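Local coordinates for protein putative short-chain dehydrogenase/reductase (Burkholderia xenovorans, PDB 5IZ4) that probably works as an NAD(P)(H)-dependent oxidoreductase of the short-chain dehydrogenase/reductase family, and binds ADP in its Rossmann-type nucleotide site, at residues A[25-39]-A[238-250]. Sequence-based numbering, arbitrary orientation. Where two conformers were deposited one is given.
Sequences GIGAATALRFAQAGW and PAEIAELAWFLTA. With ADP (adenosine-5'-diphosphate), chain B.
Arg33 reaches across to Glu243 and Trp246 where two helices of the Rossmann fold pack at -55°: helix 25-36, which follows the first strand and whose N-terminal end faces the ADP diphosphate, and helix 238-250, which precedes the last strand, 259-262. Arg33 NE donates to Glu243 OE1 at 2.8 Å in a salt bridge, bent to 135° and meeting the oxygen from above the carboxylate plane. Glu243 OE2 is satisfied by a water that also accepts from Arg33 NH2, so the two charges are tied twice. With CG anti to the backbone N (chi1 -179°) and a bend at chi2, the arginine lays its guanidinium over the five-membered ring of Trp246, a cation-pi contact with CZ 3.9 Å from the ring centroid. Ala37 CB sits over the six-membered part of the same face, while the indole edge points into the faces of Phe34 and Trp39, T-shaped against Phe34.

Midway, small residues let the backbones come close: Ala242 CB lies 3.4 Å from Ala29 O. Thr30 OG1, which touches Ala242, gives its hydrogen to Ile26 O (2.8 Å), which also takes Thr30 N. At the ligand end Ile26 CG2 packs on Ile241 CG2, and Ile26 N points to ADP O2B, though the 2.5 Å modelled there is doubtfully short. At the far end Thr249 OG1 is hydrogen-bonded to Ser154 and donates to Ala245 O at 2.9 Å.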
ATOM      1  N   GLY A  25      29.116  -4.845  -2.883  1.00 25.69           N
ATOM      2  CA  GLY A  25      27.900  -4.095  -2.613  1.00 26.76           C
ATOM      3  C   GLY A  25      27.256  -4.456  -1.291  1.00 22.85           C
ATOM      4  O   GLY A  25      27.924  -4.614  -0.260  1.00 21.76           O
ATOM      5  N   ILE A  26      25.927  -4.585  -1.323  1.00 20.64           N
ATOM      6  CA  ILE A  26      25.150  -4.804  -0.103  1.00 18.46           C
ATOM      7  C   ILE A  26      25.519  -6.133   0.545  1.00 21.64           C
ATOM      8  O   ILE A  26      25.639  -6.231   1.771  1.00 22.25           O
ATOM      9  CB  ILE A  26      23.648  -4.719  -0.431  1.00 18.05           C
ATOM     10  CG1 ILE A  26      23.263  -3.269  -0.728  1.00 19.43           C
ATOM     11  CG2 ILE A  26      22.797  -5.321   0.700  1.00 19.15           C
ATOM     12  CD1 ILE A  26      21.899  -3.125  -1.377  1.00 20.54           C
ATOM     13  N   GLY A  27      25.685  -7.184  -0.260  1.00 18.23           N
ATOM     14  CA  GLY A  27      26.041  -8.473   0.309  1.00 16.00           C
ATOM     15  C   GLY A  27      27.375  -8.441   1.030  1.00 16.90           C
ATOM     16  O   GLY A  27      27.509  -8.972   2.139  1.00 20.42           O
ATOM     17  N   ALA A  28      28.380  -7.810   0.417  1.00 20.60           N
ATOM     18  CA  ALA A  28      29.680  -7.675   1.069  1.00 17.84           C
ATOM     19  C   ALA A  28      29.555  -6.921   2.389  1.00 19.72           C
ATOM     20  O   ALA A  28      30.132  -7.320   3.408  1.00 21.89           O
ATOM     21  CB  ALA A  28      30.653  -6.953   0.148  1.00 19.17           C
ATOM     22  N   ALA A  29      28.819  -5.812   2.379  1.00 20.91           N
ATOM     23  CA  ALA A  29      28.625  -5.048   3.607  1.00 18.22           C
ATOM     24  C   ALA A  29      27.865  -5.856   4.652  1.00 18.79           C
ATOM     25  O   ALA A  29      28.106  -5.701   5.857  1.00 20.94           O
ATOM     26  CB  ALA A  29      27.876  -3.751   3.298  1.00 20.17           C
ATOM     27  N   THR A  30      26.941  -6.711   4.211  1.00 17.05           N
ATOM     28  CA  THR A  30      26.149  -7.498   5.153  1.00 20.17           C
ATOM     29  C   THR A  30      26.975  -8.617   5.773  1.00 18.61           C
ATOM     30  O   THR A  30      26.871  -8.875   6.976  1.00 19.53           O
ATOM     31  CB  THR A  30      24.900  -8.047   4.461  1.00 21.97           C
ATOM     32  OG1 THR A  30      24.108  -6.953   3.977  1.00 20.31           O
ATOM     33  CG2 THR A  30      24.057  -8.875   5.436  1.00 22.42           C
ATOM     34  N   ALA A  31      27.804  -9.294   4.974  1.00 18.74           N
ATOM     35  CA  ALA A  31      28.715 -10.269   5.556  1.00 17.67           C
ATOM     36  C   ALA A  31      29.559  -9.624   6.649  1.00 20.29           C
ATOM     37  O   ALA A  31      29.719 -10.183   7.740  1.00 20.24           O
ATOM     38  CB  ALA A  31      29.608 -10.870   4.467  1.00 18.77           C
ATOM     39  N   LEU A  32      30.081  -8.427   6.384  1.00 18.17           N
ATOM     40  CA  LEU A  32      30.918  -7.751   7.366  1.00 18.94           C
ATOM     41  C   LEU A  32      30.137  -7.430   8.637  1.00 20.31           C
ATOM     42  O   LEU A  32      30.636  -7.637   9.751  1.00 21.17           O
ATOM     43  CB  LEU A  32      31.505  -6.477   6.760  1.00 20.35           C
ATOM     44  CG  LEU A  32      32.511  -5.727   7.640  1.00 24.64           C
ATOM     45  CD1 LEU A  32      33.633  -6.656   8.102  1.00 22.29           C
ATOM     46  CD2 LEU A  32      33.082  -4.520   6.906  1.00 29.38           C
ATOM     47  N   ARG A  33      28.905  -6.941   8.492  1.00 19.81           N
ATOM     48  CA  ARG A  33      28.117  -6.566   9.666  1.00 19.55           C
ATOM     49  C   ARG A  33      27.809  -7.778  10.536  1.00 20.88           C
ATOM     50  O   ARG A  33      27.874  -7.696  11.771  1.00 22.14           O
ATOM     51  CB  ARG A  33      26.820  -5.878   9.238  1.00 18.98           C
ATOM     52  CG  ARG A  33      25.962  -5.435  10.423  1.00 18.17           C
ATOM     53  CD  ARG A  33      26.731  -4.443  11.273  1.00 22.63           C
ATOM     54  NE  ARG A  33      26.021  -4.012  12.480  1.00 22.93           N
ATOM     55  CZ  ARG A  33      26.070  -4.659  13.643  1.00 21.48           C
ATOM     56  NH1 ARG A  33      26.761  -5.787  13.750  1.00 23.72           N
ATOM     57  NH2 ARG A  33      25.415  -4.189  14.697  1.00 24.37           N
ATOM     58  N   PHE A  34      27.463  -8.911   9.918  1.00 20.27           N
ATOM     59  CA  PHE A  34      27.252 -10.118  10.711  1.00 20.65           C
ATOM     60  C   PHE A  34      28.559 -10.587  11.342  1.00 18.64           C
ATOM     61  O   PHE A  34      28.568 -11.039  12.493  1.00 20.95           O
ATOM     62  CB  PHE A  34      26.605 -11.217   9.857  1.00 16.92           C
ATOM     63  CG  PHE A  34      25.094 -11.110   9.785  1.00 17.50           C
ATOM     64  CD1 PHE A  34      24.489 -10.217   8.921  1.00 19.39           C
ATOM     65  CD2 PHE A  34      24.286 -11.891  10.601  1.00 18.93           C
ATOM     66  CE1 PHE A  34      23.104 -10.099   8.871  1.00 20.38           C
ATOM     67  CE2 PHE A  34      22.900 -11.790  10.553  1.00 18.78           C
ATOM     68  CZ  PHE A  34      22.304 -10.892   9.687  1.00 18.35           C
ATOM     69  N   ALA A  35      29.680 -10.446  10.623  1.00 21.51           N
ATOM     70  CA  ALA A  35      30.976 -10.781  11.212  1.00 20.21           C
ATOM     71  C   ALA A  35      31.266  -9.924  12.441  1.00 23.73           C
ATOM     72  O   ALA A  35      31.780 -10.419  13.452  1.00 22.82           O
ATOM     73  CB  ALA A  35      32.080 -10.619  10.165  1.00 20.83           C
ATOM     74  N   GLN A  36      30.941  -8.631  12.372  1.00 19.44           N
ATOM     75  CA  GLN A  36      31.144  -7.740  13.509  0.67 24.56           C
ATOM     76  C   GLN A  36      30.278  -8.124  14.700  1.00 27.19           C
ATOM     77  O   GLN A  36      30.632  -7.812  15.844  1.00 26.23           O
ATOM     78  CB  GLN A  36      30.872  -6.300  13.066  0.67 20.43           C
ATOM     79  CG  GLN A  36      31.997  -5.760  12.186  0.67 27.55           C
ATOM     80  CD  GLN A  36      31.618  -4.532  11.382  0.67 28.76           C
ATOM     81  OE1 GLN A  36      30.439  -4.236  11.179  0.67 20.40           O
ATOM     82  NE2 GLN A  36      32.633  -3.812  10.904  0.67 32.98           N
ATOM     83  N   ALA A  37      29.159  -8.797  14.457  1.00 24.25           N
ATOM     84  CA  ALA A  37      28.279  -9.266  15.514  1.00 25.74           C
ATOM     85  C   ALA A  37      28.731 -10.586  16.121  1.00 30.21           C
ATOM     86  O   ALA A  37      28.085 -11.073  17.057  1.00 30.23           O
ATOM     87  CB  ALA A  37      26.861  -9.402  14.968  1.00 25.88           C
ATOM     88  N   GLY A  38      29.813 -11.176  15.620  1.00 27.57           N
ATOM     89  CA  GLY A  38      30.285 -12.442  16.130  1.00 26.24           C
ATOM     90  C   GLY A  38      29.757 -13.659  15.409  1.00 27.70           C
ATOM     91  O   GLY A  38      30.150 -14.780  15.758  1.00 34.40           O
ATOM     92  N   TRP A  39      28.900 -13.482  14.406  1.00 20.77           N
ATOM     93  CA  TRP A  39      28.367 -14.626  13.675  1.00 20.64           C
ATOM     94  C   TRP A  39      29.412 -15.213  12.735  1.00 21.61           C
ATOM     95  O   TRP A  39      30.326 -14.525  12.269  1.00 25.20           O
ATOM     96  CB  TRP A  39      27.135 -14.234  12.855  1.00 18.67           C
ATOM     97  CG  TRP A  39      25.903 -13.936  13.670  1.00 22.73           C
ATOM     98  CD1 TRP A  39      25.846 -13.280  14.869  1.00 21.06           C
ATOM     99  CD2 TRP A  39      24.555 -14.296  13.343  1.00 22.37           C
ATOM    100  NE1 TRP A  39      24.540 -13.201  15.302  1.00 23.51           N
ATOM    101  CE2 TRP A  39      23.729 -13.816  14.382  1.00 21.13           C
ATOM    102  CE3 TRP A  39      23.964 -14.970  12.269  1.00 21.10           C
ATOM    103  CZ2 TRP A  39      22.340 -13.998  14.383  1.00 20.93           C
ATOM    104  CZ3 TRP A  39      22.575 -15.146  12.269  1.00 21.52           C
ATOM    105  CH2 TRP A  39      21.785 -14.656  13.319  1.00 21.82           C
ATOM    106  N   PRO A 238      26.330   0.985   1.201  1.00 22.17           N
ATOM    107  CA  PRO A 238      25.895  -0.397   1.468  1.00 25.00           C
ATOM    108  C   PRO A 238      25.777  -0.734   2.944  1.00 21.40           C
ATOM    109  O   PRO A 238      24.872  -1.492   3.312  1.00 21.16           O
ATOM    110  CB  PRO A 238      26.977  -1.238   0.780  1.00 23.23           C
ATOM    111  CG  PRO A 238      27.465  -0.375  -0.322  1.00 27.43           C
ATOM    112  CD  PRO A 238      27.404   1.041   0.197  1.00 24.14           C
ATOM    113  N   ALA A 239      26.641  -0.171   3.796  1.00 24.89           N
ATOM    114  CA  ALA A 239      26.617  -0.481   5.226  1.00 23.93           C
ATOM    115  C   ALA A 239      25.255  -0.227   5.864  1.00 23.33           C
ATOM    116  O   ALA A 239      24.858  -0.959   6.782  1.00 20.62           O
ATOM    117  CB  ALA A 239      27.695   0.327   5.946  1.00 23.81           C
ATOM    118  N   GLU A 240      24.516   0.792   5.416  1.00 22.03           N
ATOM    119  CA  GLU A 240      23.196   1.088   5.984  0.51 19.59           C
ATOM    120  C   GLU A 240      22.202  -0.029   5.701  1.00 20.62           C
ATOM    121  O   GLU A 240      21.323  -0.328   6.518  1.00 18.42           O
ATOM    122  CB  GLU A 240      22.638   2.389   5.406  0.51 19.81           C
ATOM    123  CG  GLU A 240      23.497   3.612   5.553  0.51 18.33           C
ATOM    124  CD  GLU A 240      23.052   4.704   4.601  0.51 17.65           C
ATOM    125  OE1 GLU A 240      21.846   4.747   4.279  0.51 18.10           O
ATOM    126  OE2 GLU A 240      23.908   5.496   4.149  0.51 22.48           O
ATOM    127  N   ILE A 241      22.295  -0.621   4.508  1.00 20.49           N
ATOM    128  CA  ILE A 241      21.384  -1.706   4.169  1.00 17.38           C
ATOM    129  C   ILE A 241      21.749  -2.952   4.963  1.00 19.34           C
ATOM    130  O   ILE A 241      20.871  -3.714   5.389  1.00 19.31           O
ATOM    131  CB  ILE A 241      21.404  -1.967   2.650  1.00 19.69           C
ATOM    132  CG1 ILE A 241      21.227  -0.651   1.887  1.00 20.57           C
ATOM    133  CG2 ILE A 241      20.291  -2.956   2.274  1.00 18.53           C
ATOM    134  CD1 ILE A 241      19.951   0.130   2.258  1.00 21.51           C
ATOM    135  N   ALA A 242      23.055  -3.172   5.173  1.00 20.84           N
ATOM    136  CA  ALA A 242      23.520  -4.239   6.055  1.00 20.25           C
ATOM    137  C   ALA A 242      22.986  -4.060   7.472  1.00 20.91           C
ATOM    138  O   ALA A 242      22.573  -5.035   8.109  1.00 18.63           O
ATOM    139  CB  ALA A 242      25.049  -4.279   6.067  1.00 19.36           C
ATOM    140  N   GLU A 243      22.995  -2.824   7.987  1.00 19.67           N
ATOM    141  CA  GLU A 243      22.448  -2.584   9.325  1.00 16.14           C
ATOM    142  C   GLU A 243      20.986  -2.995   9.399  1.00 19.11           C
ATOM    143  O   GLU A 243      20.545  -3.582  10.393  1.00 20.69           O
ATOM    144  CB  GLU A 243      22.573  -1.105   9.726  1.00 20.72           C
ATOM    145  CG  GLU A 243      23.947  -0.631  10.165  1.00 30.93           C
ATOM    146  CD  GLU A 243      24.460  -1.282  11.452  1.00 24.43           C
ATOM    147  OE1 GLU A 243      25.692  -1.357  11.598  1.00 36.25           O
ATOM    148  OE2 GLU A 243      23.652  -1.696  12.312  1.00 31.06           O
ATOM    149  N   LEU A 244      20.212  -2.669   8.362  1.00 16.49           N
ATOM    150  CA  LEU A 244      18.807  -3.049   8.337  1.00 15.40           C
ATOM    151  C   LEU A 244      18.647  -4.568   8.277  1.00 20.89           C
ATOM    152  O   LEU A 244      17.790  -5.134   8.965  1.00 19.43           O
ATOM    153  CB  LEU A 244      18.128  -2.362   7.151  1.00 19.49           C
ATOM    154  CG  LEU A 244      16.624  -2.459   6.900  1.00 28.16           C
ATOM    155  CD1 LEU A 244      15.808  -1.964   8.084  1.00 24.01           C
ATOM    156  CD2 LEU A 244      16.284  -1.654   5.652  1.00 27.71           C
ATOM    157  N   ALA A 245      19.468  -5.253   7.476  1.00 18.21           N
ATOM    158  CA  ALA A 245      19.375  -6.707   7.432  1.00 16.28           C
ATOM    159  C   ALA A 245      19.720  -7.312   8.786  1.00 19.97           C
ATOM    160  O   ALA A 245      19.071  -8.269   9.234  1.00 17.49           O
ATOM    161  CB  ALA A 245      20.301  -7.272   6.349  1.00 16.58           C
ATOM    162  N   TRP A 246      20.754  -6.779   9.438  1.00 18.61           N
ATOM    163  CA  TRP A 246      21.123  -7.247  10.772  1.00 20.97           C
ATOM    164  C   TRP A 246      20.015  -6.966  11.782  1.00 24.59           C
ATOM    165  O   TRP A 246      19.665  -7.842  12.586  1.00 18.21           O
ATOM    166  CB  TRP A 246      22.437  -6.600  11.223  1.00 20.12           C
ATOM    167  CG  TRP A 246      22.674  -6.754  12.704  1.00 22.81           C
ATOM    168  CD1 TRP A 246      22.572  -5.782  13.666  1.00 22.60           C
ATOM    169  CD2 TRP A 246      23.001  -7.965  13.394  1.00 24.86           C
ATOM    170  NE1 TRP A 246      22.834  -6.316  14.905  1.00 27.15           N
ATOM    171  CE2 TRP A 246      23.093  -7.655  14.765  1.00 25.98           C
ATOM    172  CE3 TRP A 246      23.217  -9.282  12.985  1.00 20.76           C
ATOM    173  CZ2 TRP A 246      23.405  -8.612  15.726  1.00 30.92           C
ATOM    174  CZ3 TRP A 246      23.524 -10.233  13.942  1.00 26.36           C
ATOM    175  CH2 TRP A 246      23.610  -9.897  15.298  1.00 29.24           C
ATOM    176  N   PHE A 247      19.437  -5.759  11.751  1.00 18.12           N
ATOM    177  CA  PHE A 247      18.380  -5.436  12.706  1.00 20.71           C
ATOM    178  C   PHE A 247      17.191  -6.371  12.550  1.00 19.12           C
ATOM    179  O   PHE A 247      16.670  -6.899  13.540  1.00 20.68           O
ATOM    180  CB  PHE A 247      17.908  -3.985  12.556  1.00 19.57           C
ATOM    181  CG  PHE A 247      16.577  -3.733  13.228  1.00 21.50           C
ATOM    182  CD1 PHE A 247      16.508  -3.538  14.598  1.00 27.21           C
ATOM    183  CD2 PHE A 247      15.396  -3.756  12.498  1.00 22.24           C
ATOM    184  CE1 PHE A 247      15.297  -3.344  15.222  1.00 22.78           C
ATOM    185  CE2 PHE A 247      14.176  -3.567  13.122  1.00 22.34           C
ATOM    186  CZ  PHE A 247      14.133  -3.365  14.487  1.00 22.46           C
ATOM    187  N   LEU A 248      16.721  -6.558  11.311  1.00 18.45           N
ATOM    188  CA  LEU A 248      15.580  -7.432  11.079  1.00 17.94           C
ATOM    189  C   LEU A 248      15.858  -8.842  11.570  1.00 23.73           C
ATOM    190  O   LEU A 248      14.949  -9.529  12.054  1.00 23.16           O
ATOM    191  CB  LEU A 248      15.217  -7.450   9.591  1.00 19.25           C
ATOM    192  CG  LEU A 248      14.558  -6.170   9.069  1.00 19.76           C
ATOM    193  CD1 LEU A 248      14.265  -6.316   7.586  1.00 22.35           C
ATOM    194  CD2 LEU A 248      13.276  -5.874   9.854  1.00 24.75           C
ATOM    195  N   THR A 249      17.107  -9.292  11.463  1.00 18.44           N
ATOM    196  CA  THR A 249      17.437 -10.640  11.902  1.00 16.13           C
ATOM    197  C   THR A 249      17.506 -10.744  13.421  1.00 19.97           C
ATOM    198  O   THR A 249      16.923 -11.654  14.020  1.00 20.07           O
ATOM    199  CB  THR A 249      18.763 -11.056  11.269  1.00 17.85           C
ATOM    200  OG1 THR A 249      18.595 -11.087   9.849  1.00 18.38           O
ATOM    201  CG2 THR A 249      19.233 -12.414  11.795  1.00 19.66           C
ATOM    202  N   ALA A 250      18.201  -9.816  14.066  1.00 17.46           N
ATOM    203  CA  ALA A 250      18.567 -10.000  15.461  1.00 16.29           C
ATOM    204  C   ALA A 250      17.580  -9.382  16.444  1.00 19.48           C
ATOM    205  O   ALA A 250      17.534  -9.810  17.604  1.00 22.94           O
ATOM    206  CB  ALA A 250      19.960  -9.417  15.711  1.00 22.41           C
TER
HETATM  207  PB  ADP B 300      24.123  -4.301  -4.815  1.00 75.41           P
HETATM  208  O1B ADP B 300      23.222  -5.573  -5.010  1.00 78.40           O
HETATM  209  O2B ADP B 300      25.159  -4.357  -3.656  1.00 71.57           O
HETATM  210  O3B ADP B 300      23.439  -2.911  -5.017  1.00 84.00           O
HETATM  211  PA  ADP B 300      26.087  -5.723  -6.654  1.00 60.68           P
HETATM  212  O1A ADP B 300      25.963  -6.022  -8.254  1.00 54.81           O
HETATM  213  O2A ADP B 300      27.580  -5.557  -6.229  1.00 64.01           O
HETATM  214  O3A ADP B 300      25.078  -4.540  -6.346  1.00 75.39           O
HETATM  215  O5' ADP B 300      25.502  -7.173  -6.111  1.00 56.09           O
HETATM  216  C5' ADP B 300      25.061  -8.208  -7.006  1.00 32.72           C
HETATM  217  C4' ADP B 300      25.892  -9.435  -6.624  1.00 31.35           C
HETATM  218  O4' ADP B 300      25.224 -10.673  -7.093  1.00 23.89           O
HETATM  219  C3' ADP B 300      27.309  -9.458  -7.252  1.00 28.52           C
HETATM  220  O3' ADP B 300      28.248 -10.047  -6.396  1.00 36.78           O
HETATM  221  C2' ADP B 300      27.052 -10.392  -8.466  1.00 31.17           C
HETATM  222  O2' ADP B 300      28.321 -10.936  -8.834  1.00 38.43           O
HETATM  223  C1' ADP B 300      26.154 -11.439  -7.833  1.00 22.00           C
HETATM  224  N9  ADP B 300      25.452 -12.241  -8.856  1.00 22.36           N
HETATM  225  C8  ADP B 300      24.990 -11.859 -10.126  1.00 21.72           C
HETATM  226  N7  ADP B 300      24.423 -12.872 -10.738  1.00 21.69           N
HETATM  227  C5  ADP B 300      24.511 -13.941  -9.868  1.00 22.64           C
HETATM  228  C6  ADP B 300      24.096 -15.257  -9.964  1.00 18.53           C
HETATM  229  N6  ADP B 300      23.470 -15.698 -11.083  1.00 22.84           N
HETATM  230  N1  ADP B 300      24.321 -16.086  -8.939  1.00 18.56           N
HETATM  231  C2  ADP B 300      24.955 -15.621  -7.848  1.00 18.47           C
HETATM  232  N3  ADP B 300      25.387 -14.385  -7.678  1.00 23.66           N
HETATM  233  C4  ADP B 300      25.148 -13.557  -8.704  1.00 23.10           C
HETATM  234  O   HOH W   1      24.089  -1.496  14.853  1.00 34.12           O